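Local coordinates for protein probable oxidoreductase (PDB 4B7C) that probably catalyses NADP-dependent oxidation or reduction as a member of the medium-chain dehydrogenase/reductase family, at residues N8-Q12 / L313-P317; Q168-L172 / G301-S305; H87-Q91 / P110-K115; L235-K241 / S267-N271. All coordinates share one frame; numbering follows the deposited sequence.

Overall arrangement
The four contacts are spread over both halves of the subunit. Interactions 1 and 3 belong to the GroES-like N-terminal half, with centres about 24 Å apart and nearest atoms about 12 Å apart; interaction 1 also involves the C-terminal chain that returns to this half. Interaction 4 sits in the Rossmann domain, about 45 Å from interaction 1 between centres, and is the one of the four that the second subunit reaches. Off to the side of this line, across the chain's centre from interaction 1, interaction 2 fastens a Rossmann helix to the loop leading back toward strand 307-311, with its centre about 27 Å from that of interaction 4 and about 30 Å from that of interaction 3. No two contacts touch.

Interaction 1: residues N8-Q12 / L313-P317; sequences NRQYQ and LETFP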
# COMPACT_ATOMS: atom_id res chain seq x y z
N ASN B 8 36.83 27.34 1.91
CA ASN B 8 35.76 26.42 1.52
C ASN B 8 34.48 27.21 1.27
O ASN B 8 33.88 27.73 2.19
CB ASN B 8 35.52 25.38 2.63
CG ASN B 8 34.47 24.34 2.25
OD1 ASN B 8 34.27 24.04 1.07
ND2 ASN B 8 33.78 23.80 3.26
N ARG B 9 34.08 27.30 0.00
CA ARG B 9 32.82 27.96 -0.33
C ARG B 9 31.69 26.98 -0.06
O ARG B 9 31.78 25.80 -0.42
CB ARG B 9 32.76 28.41 -1.79
CG ARG B 9 33.89 29.35 -2.22
CD ARG B 9 33.86 29.57 -3.71
NE ARG B 9 34.05 28.33 -4.44
CZ ARG B 9 33.74 28.15 -5.72
NH1 ARG B 9 33.22 29.13 -6.45
NH2 ARG B 9 33.94 26.97 -6.28
N GLN B 10 30.62 27.49 0.55
CA GLN B 10 29.48 26.67 0.94
C GLN B 10 28.16 27.35 0.63
O GLN B 10 28.02 28.57 0.79
CB GLN B 10 29.49 26.40 2.43
CG GLN B 10 30.78 25.86 3.01
CD GLN B 10 30.63 25.66 4.51
OE1 GLN B 10 30.18 26.56 5.22
NE2 GLN B 10 30.95 24.47 4.99
N TYR B 11 27.19 26.56 0.20
CA TYR B 11 25.81 27.00 0.17
C TYR B 11 25.11 26.49 1.41
O TYR B 11 24.99 25.28 1.62
CB TYR B 11 25.08 26.55 -1.08
CG TYR B 11 25.22 27.51 -2.21
CD1 TYR B 11 24.55 28.73 -2.19
CD2 TYR B 11 26.02 27.20 -3.31
CE1 TYR B 11 24.68 29.63 -3.24
CE2 TYR B 11 26.15 28.09 -4.35
CZ TYR B 11 25.48 29.31 -4.31
OH TYR B 11 25.62 30.19 -5.35
N GLN B 12 24.67 27.43 2.25
CA GLN B 12 23.93 27.10 3.46
C GLN B 12 22.44 27.32 3.23
O GLN B 12 22.05 28.15 2.42
CB GLN B 12 24.38 27.96 4.63
CG GLN B 12 25.83 27.76 5.00
CD GLN B 12 26.29 28.73 6.08
OE1 GLN B 12 25.56 29.64 6.46
NE2 GLN B 12 27.52 28.54 6.56
N LEU B 313 30.11 25.41 -8.85
CA LEU B 313 29.44 25.36 -7.56
C LEU B 313 28.51 26.56 -7.36
O LEU B 313 27.38 26.43 -6.87
CB LEU B 313 30.46 25.34 -6.42
CG LEU B 313 29.88 25.38 -5.02
CD1 LEU B 313 29.14 24.07 -4.74
CD2 LEU B 313 30.95 25.61 -3.98
N GLU B 314 28.99 27.73 -7.78
CA GLU B 314 28.28 29.00 -7.63
C GLU B 314 26.91 29.02 -8.33
O GLU B 314 26.04 29.78 -7.95
CB GLU B 314 29.18 30.20 -8.07
CG GLU B 314 29.49 30.29 -9.57
CD GLU B 314 30.60 29.35 -10.04
OE1 GLU B 314 31.17 28.59 -9.22
OE2 GLU B 314 30.91 29.38 -11.26
N THR B 315 26.73 28.19 -9.36
CA THR B 315 25.46 28.10 -10.10
C THR B 315 24.38 27.25 -9.41
O THR B 315 23.27 27.14 -9.92
CB THR B 315 25.65 27.53 -11.52
OG1 THR B 315 25.92 26.12 -11.45
CG2 THR B 315 26.78 28.27 -12.26
N PHE B 316 24.71 26.69 -8.25
CA PHE B 316 23.83 25.73 -7.56
C PHE B 316 22.33 26.12 -7.47
O PHE B 316 21.47 25.36 -7.91
CB PHE B 316 24.39 25.39 -6.17
CG PHE B 316 23.43 24.61 -5.31
CD1 PHE B 316 23.13 23.31 -5.61
CD2 PHE B 316 22.76 25.23 -4.26
CE1 PHE B 316 22.21 22.61 -4.86
CE2 PHE B 316 21.84 24.53 -3.49
CZ PHE B 316 21.56 23.21 -3.80
N PRO B 317 22.01 27.29 -6.89
CA PRO B 317 20.58 27.68 -6.76
C PRO B 317 19.82 27.67 -8.07
O PRO B 317 18.67 27.25 -8.08
CB PRO B 317 20.64 29.12 -6.21
CG PRO B 317 21.96 29.20 -5.53
CD PRO B 317 22.89 28.36 -6.38
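Tyr11, on strand 7-13, drives its ring into the turn at the start of helix 316-321, and here the packing is close. Its hydroxyl donates a 2.7 Å hydrogen bond to the Glu314 carbonyl, with OH lying 34° out of the carbonyl plane. Phe316 CD2 sits over one ring face, toward the rim, while Phe316 CB touches Tyr11 CE2 at 3.7 Å. The two ring planes meet obliquely, at 43°. Pro317 adds CD, 3.4 Å from Tyr11 CZ, crossing the tyrosine at about a right angle. The Leu313 carbonyl, already bonded to Phe316 N, lies near the ring plane at the CE2 edge. Beyond Leu313 the contact loosens toward solvent. The arginine chain of Arg9 bends at chi3 (-61°), and one face of its guanidinium lies against Leu313 CD2 near the rim. Arg9 NH1 makes a long, weak salt bridge with Glu314 OE1, 3.5 Å away, whereas Arg9 NE has a firmer partner in Asp104. Phe26 of strand 26-32 touches Tyr11 and meets the Phe316 ring edge-to-face. Such a return of the C-terminal chain onto the N-terminal GroES-like domain is characteristic of the medium-chain dehydrogenase/reductase fold.

Interaction 2: residues Q168-L172 / G301-S305; sequences QIARL and GKLQS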
# COMPACT_ATOMS: atom_id res chain seq x y z
N GLN B 168 14.93 0.15 -18.13
CA GLN B 168 15.91 -0.65 -18.86
C GLN B 168 16.16 -1.98 -18.16
O GLN B 168 16.27 -3.03 -18.81
CB GLN B 168 17.22 0.12 -19.03
CG GLN B 168 17.10 1.34 -19.93
CD GLN B 168 18.40 2.10 -20.08
OE1 GLN B 168 19.27 1.69 -20.85
NE2 GLN B 168 18.55 3.22 -19.37
N ILE B 169 16.24 -1.94 -16.84
CA ILE B 169 16.38 -3.18 -16.07
C ILE B 169 15.18 -4.09 -16.34
O ILE B 169 15.32 -5.29 -16.56
CB ILE B 169 16.52 -2.92 -14.56
CG1 ILE B 169 17.82 -2.17 -14.26
CG2 ILE B 169 16.55 -4.25 -13.80
CD1 ILE B 169 17.96 -1.72 -12.82
N ALA B 170 13.98 -3.50 -16.30
CA ALA B 170 12.74 -4.24 -16.55
C ALA B 170 12.74 -4.90 -17.93
O ALA B 170 12.32 -6.06 -18.07
CB ALA B 170 11.55 -3.30 -16.41
N ARG B 171 13.23 -4.18 -18.93
CA ARG B 171 13.38 -4.73 -20.30
C ARG B 171 14.28 -5.96 -20.27
O ARG B 171 13.96 -6.99 -20.86
CB ARG B 171 13.94 -3.69 -21.28
CG ARG B 171 14.29 -4.25 -22.67
CD ARG B 171 14.80 -3.20 -23.66
NE ARG B 171 15.79 -2.29 -23.07
CZ ARG B 171 17.07 -2.59 -22.87
NH1 ARG B 171 17.57 -3.77 -23.22
NH2 ARG B 171 17.87 -1.68 -22.31
N LEU B 172 15.39 -5.85 -19.56
CA LEU B 172 16.35 -6.96 -19.44
C LEU B 172 15.77 -8.19 -18.76
O LEU B 172 16.25 -9.30 -18.96
CB LEU B 172 17.60 -6.52 -18.69
CG LEU B 172 18.46 -5.50 -19.42
CD1 LEU B 172 19.61 -5.03 -18.53
CD2 LEU B 172 18.98 -6.12 -20.71
N GLY B 301 26.63 -2.92 -22.99
CA GLY B 301 25.73 -2.07 -23.78
C GLY B 301 24.26 -2.42 -23.62
O GLY B 301 23.42 -1.96 -24.40
N LYS B 302 23.94 -3.24 -22.62
CA LYS B 302 22.56 -3.65 -22.35
C LYS B 302 21.79 -2.55 -21.63
O LYS B 302 20.57 -2.50 -21.68
CB LYS B 302 22.52 -4.92 -21.50
CG LYS B 302 22.93 -6.17 -22.24
CD LYS B 302 22.86 -7.40 -21.35
CE LYS B 302 23.30 -8.65 -22.08
NZ LYS B 302 23.56 -9.75 -21.11
N LEU B 303 22.52 -1.65 -20.98
CA LEU B 303 21.93 -0.53 -20.27
C LEU B 303 22.74 0.75 -20.54
O LEU B 303 23.96 0.71 -20.56
CB LEU B 303 21.90 -0.83 -18.77
CG LEU B 303 21.02 0.07 -17.89
CD1 LEU B 303 20.42 -0.77 -16.77
CD2 LEU B 303 21.82 1.24 -17.35
N GLN B 304 22.04 1.87 -20.72
CA GLN B 304 22.65 3.18 -20.99
C GLN B 304 22.43 4.17 -19.86
O GLN B 304 21.36 4.17 -19.27
CB GLN B 304 22.04 3.82 -22.24
CG GLN B 304 22.40 3.16 -23.55
CD GLN B 304 21.60 3.71 -24.71
OE1 GLN B 304 21.12 2.96 -25.54
NE2 GLN B 304 21.44 5.03 -24.76
N SER B 305 23.41 5.05 -19.64
CA SER B 305 23.30 6.10 -18.63
C SER B 305 23.66 7.48 -19.17
O SER B 305 24.75 7.69 -19.69
CB SER B 305 24.20 5.78 -17.44
OG SER B 305 23.99 6.71 -16.38
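On helix 161-172, which follows the first strand, 152-155, of the Rossmann sheet, Gln168 uses its carboxamide to bind both backbone polar groups of Gln304, in the loop after helix 287-299. Gln304 N donates to Gln168 OE1 over 2.8 Å, almost straight at 172°. In return Gln168 NE2 gives a hydrogen bond to Gln304 O at 3.0 Å, arriving in the carbonyl plane on a lone pair. The paired bonds close a ring, so the amide works like the edge of a neighbouring beta-strand and its rotation is fixed. NE2 also bonds to Ser164 O, one turn earlier in the helix. The glutamine chain is extended beyond CG (chi2 180°), long enough to span the gap. One turn further along, Arg171 NH2 reaches Lys302 O at 2.9 Å, nearly along the C=O axis and within the guanidinium plane. Its NE makes a weak bond to Leu194 O, a second hold on the guanidinium.

Apolar atoms flank these bonds. Leu303 CD1 meets Ile169 CG1 at 3.9 Å, deep beside Trp297, while toward the surface Leu172 CD2 packs on Lys302 CB at 3.8 Å. The lysine end leads away from the helix to a salt bridge with Glu300. Gly301, with positive phi, ends helix 287-299 in a Schellman motif and turns the chain toward the contact. A helix C-terminal turn thus holds the extended connection to strand 307-311 by side-chain-to-backbone bonds, on the flank of a Rossmann domain that probably binds NADP.

Interaction 3: residues H87-Q91 / P110-K115; sequences HPGFQ and PKGFYK
His87 ND1 accepts the N-H of Gly89 at 3.0 Å, with the donor close to the imidazole plane and the N-H...N angle at 155°. The bond lies within the type I turn from His87 to Phe90, which leads from strand 77-85 toward strand 95-97 in the GroES-like domain, and it fixes the ring's rotation. With CG anti to the backbone N (chi1 -170°), the imidazole presents one face to the type II turn from Pro110 to Phe113. Pro110 CG lies over that face, 3.9 Å from the ring centroid and 22° off the normal, a CH-pi contact.

The same proline carbon also touches the neighbouring aromatic, standing 3.5 Å from Phe90 CE2, so Pro110 wedges between the histidine and the phenylalanine. At the far end of the Phe90 ring, CZ meets Phe113 CB at 3.9 Å, the two side chains crossing at about a right angle. Ile41 of strand 41-49 touches His87, Phe90, Pro110 and Phe113 alike, tying both turns to the sheet. Lys115, on the solvent side, runs its extended chain past the phenylalanine toward the first turn, and its ammonium forms a salt bridge with Asp94, which also accepts the N-H of Gln91. Along the way Lys115 CG comes within 4.0 Å of Phe90 CE1.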
# COMPACT_ATOMS: atom_id res chain seq x y z
N HIS B 87 41.12 8.14 9.20
CA HIS B 87 40.15 7.06 9.33
C HIS B 87 40.72 5.84 8.64
O HIS B 87 41.11 5.92 7.48
CB HIS B 87 38.83 7.46 8.68
CG HIS B 87 37.68 6.52 8.96
ND1 HIS B 87 37.63 5.28 8.46
CD2 HIS B 87 36.52 6.68 9.71
CE1 HIS B 87 36.50 4.67 8.87
NE2 HIS B 87 35.82 5.54 9.64
N PRO B 88 40.78 4.70 9.35
CA PRO B 88 41.44 3.48 8.80
C PRO B 88 40.78 2.87 7.56
O PRO B 88 41.41 2.11 6.84
CB PRO B 88 41.39 2.48 9.95
CG PRO B 88 40.47 3.05 10.97
CD PRO B 88 40.19 4.48 10.67
N GLY B 89 39.54 3.24 7.28
CA GLY B 89 38.82 2.77 6.10
C GLY B 89 39.15 3.47 4.79
O GLY B 89 38.74 3.04 3.71
N PHE B 90 39.89 4.57 4.88
CA PHE B 90 40.14 5.43 3.73
C PHE B 90 41.58 5.93 3.70
O PHE B 90 42.18 6.20 4.73
CB PHE B 90 39.17 6.64 3.72
CG PHE B 90 37.73 6.24 3.69
CD1 PHE B 90 37.08 6.04 2.48
CD2 PHE B 90 37.04 6.05 4.87
CE1 PHE B 90 35.76 5.62 2.45
CE2 PHE B 90 35.73 5.65 4.85
CZ PHE B 90 35.08 5.44 3.64
N GLN B 91 42.09 6.11 2.49
CA GLN B 91 43.43 6.67 2.31
C GLN B 91 43.39 7.84 1.32
O GLN B 91 42.53 7.92 0.43
CB GLN B 91 44.51 5.59 1.96
CG GLN B 91 44.37 4.97 0.60
CD GLN B 91 45.49 3.99 0.24
OE1 GLN B 91 45.85 3.12 1.02
NE2 GLN B 91 46.02 4.13 -0.98
N PRO B 110 33.15 9.80 7.70
CA PRO B 110 32.67 9.28 6.41
C PRO B 110 31.54 8.27 6.56
O PRO B 110 31.57 7.18 5.97
CB PRO B 110 33.91 8.62 5.82
CG PRO B 110 34.63 8.12 7.01
CD PRO B 110 34.39 9.13 8.11
N LYS B 111 30.51 8.68 7.28
CA LYS B 111 29.37 7.81 7.55
C LYS B 111 28.56 7.56 6.28
O LYS B 111 28.06 8.48 5.64
CB LYS B 111 28.48 8.43 8.63
CG LYS B 111 27.40 7.49 9.11
CD LYS B 111 26.63 8.06 10.28
CE LYS B 111 25.26 7.37 10.40
NZ LYS B 111 25.38 6.02 11.01
N GLY B 112 28.44 6.28 5.91
CA GLY B 112 27.70 5.88 4.71
C GLY B 112 28.50 6.08 3.42
O GLY B 112 27.98 5.86 2.32
N PHE B 113 29.76 6.48 3.55
CA PHE B 113 30.63 6.70 2.39
C PHE B 113 31.12 5.36 1.85
O PHE B 113 31.33 4.42 2.61
CB PHE B 113 31.86 7.53 2.74
CG PHE B 113 31.60 9.00 2.92
CD1 PHE B 113 30.45 9.46 3.55
CD2 PHE B 113 32.54 9.94 2.50
CE1 PHE B 113 30.24 10.82 3.73
CE2 PHE B 113 32.33 11.30 2.68
CZ PHE B 113 31.17 11.74 3.30
N TYR B 114 31.29 5.27 0.53
CA TYR B 114 31.96 4.12 -0.07
C TYR B 114 32.93 4.55 -1.17
O TYR B 114 32.76 5.58 -1.82
CB TYR B 114 30.97 3.08 -0.58
CG TYR B 114 29.99 3.54 -1.63
CD1 TYR B 114 28.77 4.12 -1.27
CD2 TYR B 114 30.26 3.38 -2.97
CE1 TYR B 114 27.87 4.53 -2.26
CE2 TYR B 114 29.37 3.77 -3.96
CZ TYR B 114 28.18 4.35 -3.59
OH TYR B 114 27.31 4.77 -4.59
N LYS B 115 33.98 3.76 -1.34
CA LYS B 115 34.99 4.03 -2.36
C LYS B 115 34.47 3.70 -3.74
O LYS B 115 33.73 2.75 -3.89
CB LYS B 115 36.26 3.21 -2.10
CG LYS B 115 36.90 3.48 -0.75
CD LYS B 115 38.28 2.85 -0.63
CE LYS B 115 38.68 2.67 0.84
NZ LYS B 115 40.12 2.42 1.14

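Interaction 4: residues L235-K241 / S267-N271; sequences LTRIAFK and SLLVN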
# COMPACT_ATOMS: atom_id res chain seq x y z
N LEU B 235 -3.48 3.43 -10.77
CA LEU B 235 -4.21 2.52 -9.85
C LEU B 235 -5.48 1.93 -10.46
O LEU B 235 -5.85 0.80 -10.15
CB LEU B 235 -4.56 3.25 -8.55
CG LEU B 235 -3.43 3.30 -7.51
CD1 LEU B 235 -3.65 4.37 -6.46
CD2 LEU B 235 -3.29 1.93 -6.86
N THR B 236 -6.14 2.67 -11.35
CA THR B 236 -7.35 2.16 -12.02
C THR B 236 -7.05 1.02 -13.00
O THR B 236 -7.97 0.31 -13.42
CB THR B 236 -8.11 3.26 -12.78
OG1 THR B 236 -7.34 3.71 -13.91
CG2 THR B 236 -8.37 4.44 -11.86
N ARG B 237 -5.78 0.82 -13.34
CA ARG B 237 -5.40 -0.15 -14.38
C ARG B 237 -4.48 -1.27 -13.91
O ARG B 237 -4.00 -2.07 -14.72
CB ARG B 237 -4.75 0.59 -15.56
CG ARG B 237 -5.73 1.54 -16.22
CD ARG B 237 -7.05 0.85 -16.68
NE ARG B 237 -7.56 1.76 -17.66
CZ ARG B 237 -7.21 1.80 -18.93
NH1 ARG B 237 -6.39 0.89 -19.46
NH2 ARG B 237 -7.73 2.76 -19.67
N ILE B 238 -4.24 -1.33 -12.61
CA ILE B 238 -3.37 -2.39 -12.08
C ILE B 238 -4.03 -3.75 -12.19
O ILE B 238 -5.26 -3.87 -12.13
CB ILE B 238 -2.91 -2.13 -10.61
CG1 ILE B 238 -4.08 -2.02 -9.65
CG2 ILE B 238 -2.08 -0.86 -10.50
CD1 ILE B 238 -3.67 -2.00 -8.19
N ALA B 239 -3.20 -4.76 -12.38
CA ALA B 239 -3.66 -6.14 -12.46
C ALA B 239 -3.77 -6.79 -11.09
O ALA B 239 -3.27 -6.27 -10.09
CB ALA B 239 -2.69 -6.95 -13.31
N PHE B 240 -4.40 -7.95 -11.08
CA PHE B 240 -4.43 -8.84 -9.94
C PHE B 240 -3.00 -9.10 -9.44
O PHE B 240 -2.11 -9.43 -10.22
CB PHE B 240 -5.12 -10.16 -10.34
CG PHE B 240 -5.11 -11.22 -9.27
CD1 PHE B 240 -5.77 -11.01 -8.06
CD2 PHE B 240 -4.49 -12.44 -9.49
CE1 PHE B 240 -5.78 -12.00 -7.09
CE2 PHE B 240 -4.50 -13.43 -8.52
CZ PHE B 240 -5.15 -13.21 -7.31
N LYS B 241 -2.80 -8.92 -8.13
CA LYS B 241 -1.49 -9.14 -7.46
C LYS B 241 -0.39 -8.19 -7.94
O LYS B 241 0.80 -8.51 -7.90
CB LYS B 241 -1.03 -10.61 -7.57
CG LYS B 241 -1.85 -11.55 -6.68
CD LYS B 241 -1.48 -13.00 -6.52
CE LYS B 241 -1.84 -13.58 -5.16
NZ LYS B 241 -1.05 -13.10 -3.99
N SER B 267 -8.36 0.19 -5.17
CA SER B 267 -7.95 -0.73 -6.23
C SER B 267 -7.01 -1.80 -5.69
O SER B 267 -6.97 -2.93 -6.19
CB SER B 267 -7.29 0.03 -7.39
OG SER B 267 -6.97 -0.87 -8.44
N LEU B 268 -6.24 -1.45 -4.67
CA LEU B 268 -5.36 -2.42 -3.97
C LEU B 268 -6.12 -3.55 -3.31
O LEU B 268 -5.66 -4.70 -3.26
CB LEU B 268 -4.51 -1.72 -2.91
CG LEU B 268 -3.50 -0.68 -3.39
CD1 LEU B 268 -2.90 0.06 -2.21
CD2 LEU B 268 -2.43 -1.33 -4.26
N LEU B 269 -7.32 -3.24 -2.84
CA LEU B 269 -8.25 -4.26 -2.32
C LEU B 269 -8.86 -5.10 -3.46
O LEU B 269 -8.76 -6.33 -3.46
CB LEU B 269 -9.37 -3.59 -1.50
CG LEU B 269 -10.50 -4.47 -0.97
CD1 LEU B 269 -9.99 -5.64 -0.16
CD2 LEU B 269 -11.43 -3.64 -0.11
N VAL B 270 -9.49 -4.42 -4.41
CA VAL B 270 -10.15 -5.09 -5.55
C VAL B 270 -9.21 -6.05 -6.28
O VAL B 270 -9.56 -7.19 -6.61
CB VAL B 270 -10.68 -4.04 -6.54
CG1 VAL B 270 -11.33 -4.72 -7.74
CG2 VAL B 270 -11.68 -3.14 -5.83
N ASN B 271 -7.97 -5.60 -6.47
CA ASN B 271 -6.94 -6.38 -7.16
C ASN B 271 -5.97 -7.15 -6.24
O ASN B 271 -5.04 -7.81 -6.70
CB ASN B 271 -6.16 -5.45 -8.08
CG ASN B 271 -7.03 -4.91 -9.19
OD1 ASN B 271 -7.48 -5.66 -10.04
ND2 ASN B 271 -7.31 -3.60 -9.16
O HOH W 1 -7.53 -2.61 -12.26
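Ser267 OG donates a short hydrogen bond, 2.6 Å, to Leu235 O, joining the first residue of helix 267-270 to the chain before strand 238-239 at the rim of the Rossmann domain. OG stands anti to the backbone N (chi1 -177°), which turns it toward Leu235. Beside this bond Ile238 CG1 packs 3.3 Å from Ser267 OG, and the isoleucine's CD1 touches Leu268 CD2 deeper in. Asn271 packs across the contact as well, its ND2 on Ile238 CG1 at 3.6 Å and its CB beside Ala239 O, also at 3.6 Å. At the other end Lys241 N donates to Asn271 O over 2.9 Å, nearly straight at 170°, where the chain turns a corner into strand 242-246. Phe240 CA makes a CA-H...O contact with the same oxygen.

Bonds to Ser267 position the Asn271 amide. Its ND2 donates to Ser267 O at 3.1 Å, and Asn271 N reaches that carbonyl from the opposite face of its plane. ND2 also makes a weak bond to Ser267 OG. Farther out, the second subunit lies against this edge: its Arg62 packs on Val270 and Asn271, and its Asp282 on Phe240. Back within the contact, one water bridges the segments, donating to Thr236 O and, at 2.6 Å, to Ile238 O, while accepting weakly from Asn271 ND2.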